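Local coordinates for protein PncC family amidohydrolase (Enterobacter asburiae, PDB 6L19) that probably hydrolyses the amide of nicotinamide mononucleotide, acting as a PncC-type amidohydrolase of the competence- and damage-inducible CinA family, at residues Thr16-Ser21 and Glu161-Leu166; Leu26-Thr31 and Gln101-Ile106. The protein carries 3 engineered substitutions. One frame throughout, in Å; residues are numbered along the deposited sequence.

Contact 1. Residues Thr16-Ser21 and Glu161-Leu166; sequences TKKLAS and ELLAAL
Leu19 reaches from helix 12-25 toward Leu162 and Leu163 on the last turn of helix 147-165, and Leu166 just beyond its end, and the contact is almost wholly apolar. Its CD1 does most of the touching. That methyl sits 3.8 Å from Leu162 CG, and it also meets two further branch ends: Leu163 CD1 lies 4.2 Å from Leu19 CD1, and Leu166 CD1 is 4.0 Å from Leu19 CD1. The second methyl, Leu19 CD2, rests against Leu162 CD2, where the two side chains cross at about a right angle. A chi1 of -166° sets Leu19 CG opposite the backbone N and carries the forked end over to the other helix, although CB itself does not head there.

Both helices pack on the same face of the central sheet and run in roughly the same direction: their axes here are inclined by 37° and approach to 10.0 Å. Leu162 also rests on Trp130 and Ile132 of strand 125-132, which brings the sheet into this contact.

Besides its contact with Leu19, Leu163 packs on backbone and on the aliphatic chain of Lys18. Its CD1 nestles on the main chain, 3.8 Å from Leu19 N, while its CD2 lies 3.7 Å from Lys18 CB and also touches Lys18 CD, the two side chains crossing roughly at right angles. Lys18 thus lends its methylene groups to the packing.

The extended Lys18 chain carries NZ away to hydrogen-bond Asn10 OD1, whereas one turn on, Lys22 NZ ties helix 12-25 to Leu166 O, just past the end of the second helix.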
ATOM      1  N   THR A  16       0.792  -1.775 -16.842  1.00 22.67           N
ATOM      2  CA  THR A  16       1.642  -0.837 -16.112  1.00 19.93           C
ATOM      3  C   THR A  16       2.772  -0.308 -16.984  1.00 27.36           C
ATOM      4  O   THR A  16       3.193   0.841 -16.817  1.00 22.20           O
ATOM      5  CB  THR A  16       2.224  -1.467 -14.840  1.00 19.00           C
ATOM      6  OG1 THR A  16       3.085  -2.560 -15.175  1.00 27.23           O
ATOM      7  CG2 THR A  16       1.103  -1.972 -13.910  1.00 16.55           C
ATOM      8  N   LYS A  17       3.281  -1.112 -17.913  1.00 23.93           N
ATOM      9  CA  LYS A  17       4.332  -0.593 -18.777  1.00 22.66           C
ATOM     10  C   LYS A  17       3.776   0.465 -19.722  1.00 20.82           C
ATOM     11  O   LYS A  17       4.413   1.500 -19.953  1.00 24.49           O
ATOM     12  CB  LYS A  17       5.004  -1.733 -19.549  1.00 27.84           C
ATOM     13  CG  LYS A  17       6.239  -1.267 -20.322  1.00 37.17           C
ATOM     14  CD  LYS A  17       6.355  -1.905 -21.698  1.00 56.89           C
ATOM     15  CE  LYS A  17       7.767  -2.438 -21.985  1.00 62.08           C
ATOM     16  NZ  LYS A  17       8.863  -1.465 -21.672  1.00 70.24           N
ATOM     17  N   LYS A  18       2.577   0.236 -20.267  1.00 25.28           N
ATOM     18  CA  LYS A  18       1.966   1.255 -21.110  1.00 26.55           C
ATOM     19  C   LYS A  18       1.607   2.494 -20.296  1.00 31.56           C
ATOM     20  O   LYS A  18       1.796   3.631 -20.755  1.00 23.25           O
ATOM     21  CB  LYS A  18       0.734   0.682 -21.802  1.00 27.46           C
ATOM     22  CG  LYS A  18       1.070  -0.362 -22.868  1.00 35.23           C
ATOM     23  CD  LYS A  18      -0.190  -1.002 -23.449  1.00 37.52           C
ATOM     24  CE  LYS A  18       0.176  -2.109 -24.445  1.00 48.39           C
ATOM     25  NZ  LYS A  18      -1.033  -2.742 -25.052  1.00 51.04           N
ATOM     26  N   LEU A  19       1.077   2.293 -19.090  1.00 25.86           N
ATOM     27  CA  LEU A  19       0.725   3.426 -18.242  1.00 24.79           C
ATOM     28  C   LEU A  19       1.966   4.225 -17.854  1.00 23.48           C
ATOM     29  O   LEU A  19       1.941   5.459 -17.873  1.00 24.00           O
ATOM     30  CB  LEU A  19      -0.024   2.921 -17.011  1.00 17.89           C
ATOM     31  CG  LEU A  19      -0.764   3.912 -16.143  1.00 34.17           C
ATOM     32  CD1 LEU A  19      -1.796   4.654 -16.980  1.00 24.55           C
ATOM     33  CD2 LEU A  19      -1.415   3.143 -14.979  1.00 34.28           C
ATOM     34  N   ALA A  20       3.073   3.536 -17.542  1.00 23.38           N
ATOM     35  CA  ALA A  20       4.328   4.217 -17.223  1.00 23.97           C
ATOM     36  C   ALA A  20       4.730   5.193 -18.330  1.00 27.36           C
ATOM     37  O   ALA A  20       5.128   6.338 -18.072  1.00 26.11           O
ATOM     38  CB  ALA A  20       5.435   3.178 -16.999  1.00 19.96           C
ATOM     39  N   SER A  21       4.630   4.750 -19.576  1.00 27.68           N
ATOM     40  CA  SER A  21       5.033   5.602 -20.688  1.00 29.86           C
ATOM     41  C   SER A  21       4.044   6.754 -20.889  1.00 29.26           C
ATOM     42  O   SER A  21       4.459   7.898 -21.099  1.00 27.82           O
ATOM     43  CB  SER A  21       5.199   4.742 -21.949  1.00 27.20           C
ATOM     44  OG  SER A  21       4.848   5.454 -23.116  1.00 40.10           O
ATOM     45  N   GLU A 161      -8.775   0.888 -17.246  1.00 24.47           N
ATOM     46  CA  GLU A 161      -9.625   2.067 -17.406  1.00 23.85           C
ATOM     47  C   GLU A 161      -8.812   3.357 -17.372  1.00 25.39           C
ATOM     48  O   GLU A 161      -9.118   4.299 -18.115  1.00 28.19           O
ATOM     49  CB  GLU A 161     -10.707   2.106 -16.328  1.00 27.93           C
ATOM     50  CG  GLU A 161     -11.852   1.160 -16.596  1.00 37.54           C
ATOM     51  CD  GLU A 161     -12.719   1.616 -17.766  1.00 39.79           C
ATOM     52  OE1 GLU A 161     -13.303   2.720 -17.694  1.00 48.84           O
ATOM     53  OE2 GLU A 161     -12.804   0.865 -18.758  1.00 53.32           O
ATOM     54  N   LEU A 162      -7.800   3.440 -16.506  1.00 22.91           N
ATOM     55  CA  LEU A 162      -6.953   4.631 -16.519  1.00 20.04           C
ATOM     56  C   LEU A 162      -6.241   4.750 -17.858  1.00 27.39           C
ATOM     57  O   LEU A 162      -6.231   5.820 -18.471  1.00 21.54           O
ATOM     58  CB  LEU A 162      -5.936   4.606 -15.372  1.00 19.01           C
ATOM     59  CG  LEU A 162      -4.985   5.813 -15.357  1.00 19.65           C
ATOM     60  CD1 LEU A 162      -5.772   7.160 -15.395  1.00 21.75           C
ATOM     61  CD2 LEU A 162      -4.027   5.773 -14.148  1.00 20.97           C
ATOM     62  N   LEU A 163      -5.669   3.644 -18.346  1.00 23.49           N
ATOM     63  CA  LEU A 163      -5.000   3.675 -19.645  1.00 26.24           C
ATOM     64  C   LEU A 163      -5.975   4.065 -20.755  1.00 32.01           C
ATOM     65  O   LEU A 163      -5.626   4.843 -21.652  1.00 33.14           O
ATOM     66  CB  LEU A 163      -4.344   2.319 -19.927  1.00 28.79           C
ATOM     67  CG  LEU A 163      -3.356   2.198 -21.093  1.00 35.48           C
ATOM     68  CD1 LEU A 163      -2.132   3.093 -20.899  1.00 27.15           C
ATOM     69  CD2 LEU A 163      -2.937   0.739 -21.266  1.00 35.52           C
ATOM     70  N   ALA A 164      -7.215   3.571 -20.687  1.00 30.36           N
ATOM     71  CA  ALA A 164      -8.227   3.958 -21.668  1.00 35.07           C
ATOM     72  C   ALA A 164      -8.512   5.457 -21.618  1.00 39.03           C
ATOM     73  O   ALA A 164      -8.613   6.115 -22.660  1.00 37.67           O
ATOM     74  CB  ALA A 164      -9.515   3.177 -21.435  1.00 32.80           C
ATOM     75  N   ALA A 165      -8.678   6.005 -20.409  1.00 35.34           N
ATOM     76  CA  ALA A 165      -8.925   7.435 -20.240  1.00 32.45           C
ATOM     77  C   ALA A 165      -7.807   8.293 -20.818  1.00 34.29           C
ATOM     78  O   ALA A 165      -8.048   9.448 -21.172  1.00 36.85           O
ATOM     79  CB  ALA A 165      -9.102   7.765 -18.758  1.00 32.14           C
ATOM     80  N   LEU A 166      -6.591   7.760 -20.924  1.00 33.49           N
ATOM     81  CA  LEU A 166      -5.449   8.515 -21.414  1.00 28.17           C
ATOM     82  C   LEU A 166      -5.074   8.146 -22.849  1.00 28.79           C
ATOM     83  O   LEU A 166      -3.949   8.419 -23.280  1.00 28.81           O
ATOM     84  CB  LEU A 166      -4.254   8.303 -20.488  1.00 28.28           C
ATOM     85  CG  LEU A 166      -4.401   8.682 -19.016  1.00 31.27           C
ATOM     86  CD1 LEU A 166      -3.176   8.251 -18.228  1.00 30.09           C
ATOM     87  CD2 LEU A 166      -4.594  10.171 -18.896  1.00 32.25           C
TER

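Contact 2. Residues Leu26-Thr31 and Gln101-Ile106; sequences LGLRLT and QADISI
Leu30 and Thr31 pair in parallel with Ile104 and Ser105, where strands 30-35 and 104-110 begin side by side: Thr31 N donates to Ile104 O at 2.9 Å, and Thr31 O accepts from Ile106 N. One residue earlier, Arg29 O takes two N-H groups, Ile104 N nearly in line with the carbonyl and Asp103 N at 2.8 Å, tilted 29° from the carbonyl plane.

The Asp103 carboxylate adds a side-chain bond to the same backbone. OD2 accepts from Arg29 N at 2.8 Å through its anti lone pair, and the same oxygen lies 3.6 Å over the centre of the Arg29 guanidinium. The two flat groups are inclined by 48°, and the ion pair from Arg29 NH2 to Asp103 OD1 is long, with no N-H aimed at the oxygen. OD1 has a firmer salt bridge to Arg133. Bent at chi3 (-55°), Arg29 instead turns NE and NH2 side-on to Gln101 O, which lies near the guanidinium plane, 3.2 Å from NH2.

Strands 30-35 and 104-110 are neighbouring inner strands of the mixed sheet, the second at its centre, joined through helices and strand 55-61. Gln101 ends helix 86-100 in a Schellman motif, and the chain then turns into strand 104-110.

Before the strands begin, Leu28 CD2 lies 3.5 Å from Asp103 CB, and its CD1 meets Ile104 CD1. On the sheet face that carries helices 12-25 and 147-165, Leu30 CD1 packs 3.7 Å from Ile104 CG2 and also touches Ile106 CG1. Toward helix 86-100, Thr31 CG2 fits between Ala102 CB, 3.6 Å away, and Ser105 CB; Thr31 OG1 bonds to Val57 O, and Ser105 OG to Ala93 O.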
ATOM      1  N   LEU A  26       4.199  13.018 -19.781  1.00 32.28           N
ATOM      2  CA  LEU A  26       3.675  14.308 -19.344  1.00 28.49           C
ATOM      3  C   LEU A  26       4.103  14.653 -17.924  1.00 25.96           C
ATOM      4  O   LEU A  26       3.539  15.572 -17.321  1.00 26.15           O
ATOM      5  CB  LEU A  26       2.148  14.317 -19.461  1.00 26.85           C
ATOM      6  CG  LEU A  26       1.664  14.432 -20.911  1.00 38.20           C
ATOM      7  CD1 LEU A  26       0.178  14.138 -21.104  1.00 33.70           C
ATOM      8  CD2 LEU A  26       1.980  15.827 -21.416  1.00 32.86           C
ATOM      9  N   GLY A  27       5.093  13.948 -17.381  1.00 22.54           N
ATOM     10  CA  GLY A  27       5.455  14.136 -15.985  1.00 27.47           C
ATOM     11  C   GLY A  27       4.323  13.903 -14.999  1.00 27.65           C
ATOM     12  O   GLY A  27       4.355  14.456 -13.898  1.00 24.44           O
ATOM     13  N   LEU A  28       3.316  13.108 -15.367  1.00 19.57           N
ATOM     14  CA  LEU A  28       2.190  12.858 -14.476  1.00 19.13           C
ATOM     15  C   LEU A  28       2.611  12.003 -13.290  1.00 23.53           C
ATOM     16  O   LEU A  28       3.372  11.042 -13.434  1.00 21.23           O
ATOM     17  CB  LEU A  28       1.068  12.166 -15.235  1.00 19.06           C
ATOM     18  CG  LEU A  28       0.332  13.126 -16.156  1.00 24.68           C
ATOM     19  CD1 LEU A  28      -0.529  12.372 -17.152  1.00 20.53           C
ATOM     20  CD2 LEU A  28      -0.482  14.148 -15.346  1.00 22.53           C
ATOM     21  N   ARG A  29       2.115  12.354 -12.109  1.00 20.72           N
ATOM     22  CA  ARG A  29       2.368  11.585 -10.903  1.00 19.19           C
ATOM     23  C   ARG A  29       1.076  10.914 -10.424  1.00 22.31           C
ATOM     24  O   ARG A  29       0.014  11.545 -10.383  1.00 22.95           O
ATOM     25  CB  ARG A  29       2.966  12.487  -9.816  1.00 22.93           C
ATOM     26  CG  ARG A  29       4.220  13.260 -10.290  1.00 29.85           C
ATOM     27  CD  ARG A  29       4.720  14.230  -9.213  1.00 39.54           C
ATOM     28  NE  ARG A  29       3.652  15.138  -8.794  1.00 45.44           N
ATOM     29  CZ  ARG A  29       3.435  16.350  -9.310  1.00 49.25           C
ATOM     30  NH1 ARG A  29       4.243  16.836 -10.253  1.00 40.50           N
ATOM     31  NH2 ARG A  29       2.412  17.085  -8.867  1.00 45.05           N
ATOM     32  N   LEU A  30       1.185   9.633 -10.052  1.00 19.50           N
ATOM     33  CA  LEU A  30       0.058   8.760  -9.743  1.00 17.03           C
ATOM     34  C   LEU A  30       0.146   8.323  -8.288  1.00 18.39           C
ATOM     35  O   LEU A  30       1.243   8.097  -7.762  1.00 19.73           O
ATOM     36  CB  LEU A  30       0.055   7.511 -10.660  1.00 18.74           C
ATOM     37  CG  LEU A  30      -0.935   6.366 -10.387  1.00 18.80           C
ATOM     38  CD1 LEU A  30      -2.357   6.828 -10.701  1.00 17.01           C
ATOM     39  CD2 LEU A  30      -0.566   5.125 -11.217  1.00 18.69           C
ATOM     40  N   THR A  31      -1.013   8.202  -7.647  1.00 17.53           N
ATOM     41  CA  THR A  31      -1.115   7.704  -6.286  1.00 16.38           C
ATOM     42  C   THR A  31      -2.366   6.842  -6.208  1.00 20.50           C
ATOM     43  O   THR A  31      -3.275   6.977  -7.032  1.00 17.10           O
ATOM     44  CB  THR A  31      -1.185   8.856  -5.265  1.00 16.77           C
ATOM     45  OG1 THR A  31      -1.180   8.316  -3.937  1.00 17.77           O
ATOM     46  CG2 THR A  31      -2.473   9.667  -5.472  1.00 14.08           C
ATOM     47  N   GLN A 101       0.207  14.719  -3.145  1.00 21.67           N
ATOM     48  CA  GLN A 101       0.532  15.787  -4.087  1.00 20.16           C
ATOM     49  C   GLN A 101       0.711  15.209  -5.486  1.00 27.41           C
ATOM     50  O   GLN A 101       1.704  15.452  -6.174  1.00 24.77           O
ATOM     51  CB  GLN A 101       1.778  16.563  -3.634  1.00 25.51           C
ATOM     52  CG  GLN A 101       1.528  17.305  -2.306  1.00 33.14           C
ATOM     53  CD  GLN A 101       2.717  18.133  -1.836  1.00 44.96           C
ATOM     54  OE1 GLN A 101       3.811  18.061  -2.397  1.00 50.63           O
ATOM     55  NE2 GLN A 101       2.505  18.918  -0.789  1.00 45.83           N
ATOM     56  N   ALA A 102      -0.266  14.415  -5.903  1.00 23.02           N
ATOM     57  CA  ALA A 102      -0.190  13.723  -7.178  1.00 21.54           C
ATOM     58  C   ALA A 102      -1.097  14.390  -8.209  1.00 23.32           C
ATOM     59  O   ALA A 102      -1.979  15.186  -7.880  1.00 21.07           O
ATOM     60  CB  ALA A 102      -0.566  12.246  -7.003  1.00 21.94           C
ATOM     61  N   ASP A 103      -0.865  14.049  -9.479  1.00 21.34           N
ATOM     62  CA  ASP A 103      -1.746  14.532 -10.538  1.00 19.64           C
ATOM     63  C   ASP A 103      -2.972  13.652 -10.701  1.00 20.51           C
ATOM     64  O   ASP A 103      -4.042  14.139 -11.086  1.00 21.82           O
ATOM     65  CB  ASP A 103      -0.995  14.585 -11.865  1.00 15.10           C
ATOM     66  CG  ASP A 103       0.205  15.522 -11.816  1.00 29.37           C
ATOM     67  OD1 ASP A 103      -0.013  16.729 -11.593  1.00 24.76           O
ATOM     68  OD2 ASP A 103       1.358  15.052 -11.977  1.00 24.81           O
ATOM     69  N   ILE A 104      -2.819  12.359 -10.441  1.00 20.32           N
ATOM     70  CA  ILE A 104      -3.833  11.350 -10.733  1.00 22.45           C
ATOM     71  C   ILE A 104      -3.919  10.407  -9.546  1.00 21.58           C
ATOM     72  O   ILE A 104      -2.893  10.022  -8.976  1.00 18.81           O
ATOM     73  CB  ILE A 104      -3.487  10.577 -12.021  1.00 20.68           C
ATOM     74  CG1 ILE A 104      -3.478  11.524 -13.218  1.00 18.57           C
ATOM     75  CG2 ILE A 104      -4.467   9.427 -12.265  1.00 17.84           C
ATOM     76  CD1 ILE A 104      -3.079  10.832 -14.522  1.00 19.05           C
ATOM     77  N   SER A 105      -5.141  10.050  -9.159  1.00 18.20           N
ATOM     78  CA  SER A 105      -5.351   9.068  -8.110  1.00 17.59           C
ATOM     79  C   SER A 105      -6.368   8.029  -8.556  1.00 22.18           C
ATOM     80  O   SER A 105      -7.262   8.312  -9.355  1.00 19.22           O
ATOM     81  CB  SER A 105      -5.818   9.724  -6.801  1.00 16.97           C
ATOM     82  OG  SER A 105      -7.073  10.342  -6.989  1.00 20.12           O
ATOM     83  N   ILE A 106      -6.200   6.813  -8.037  1.00 20.38           N
ATOM     84  CA  ILE A 106      -7.155   5.723  -8.174  1.00 18.28           C
ATOM     85  C   ILE A 106      -7.574   5.331  -6.771  1.00 19.36           C
ATOM     86  O   ILE A 106      -6.720   5.154  -5.898  1.00 20.21           O
ATOM     87  CB  ILE A 106      -6.548   4.500  -8.897  1.00 21.52           C
ATOM     88  CG1 ILE A 106      -5.937   4.887 -10.245  1.00 20.67           C
ATOM     89  CG2 ILE A 106      -7.598   3.398  -9.076  1.00 21.56           C
ATOM     90  CD1 ILE A 106      -5.082   3.740 -10.865  1.00 19.66           C
TER

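From the N terminus the chain first forms helix 12-25, which supplies Thr16-Ser21 to contact 1, and then enters strand 30-35 by way of Leu26-Thr31, the first half of contact 2. Some 70 residues later, after strand 55-61 and several helices, Gln101-Ile106 returns beside that strand and closes the inner loop. The antiparallel strands 125-132 and 135-142 follow before helix 147-165 brings Glu161-Leu166 back to the first helix, closing the outer loop around contact 2. The two meet at Leu162, whose methyls pack on Leu30, Ile104 and Ile106, joining the helix pair to the sheet; their centres are about 12 Å apart.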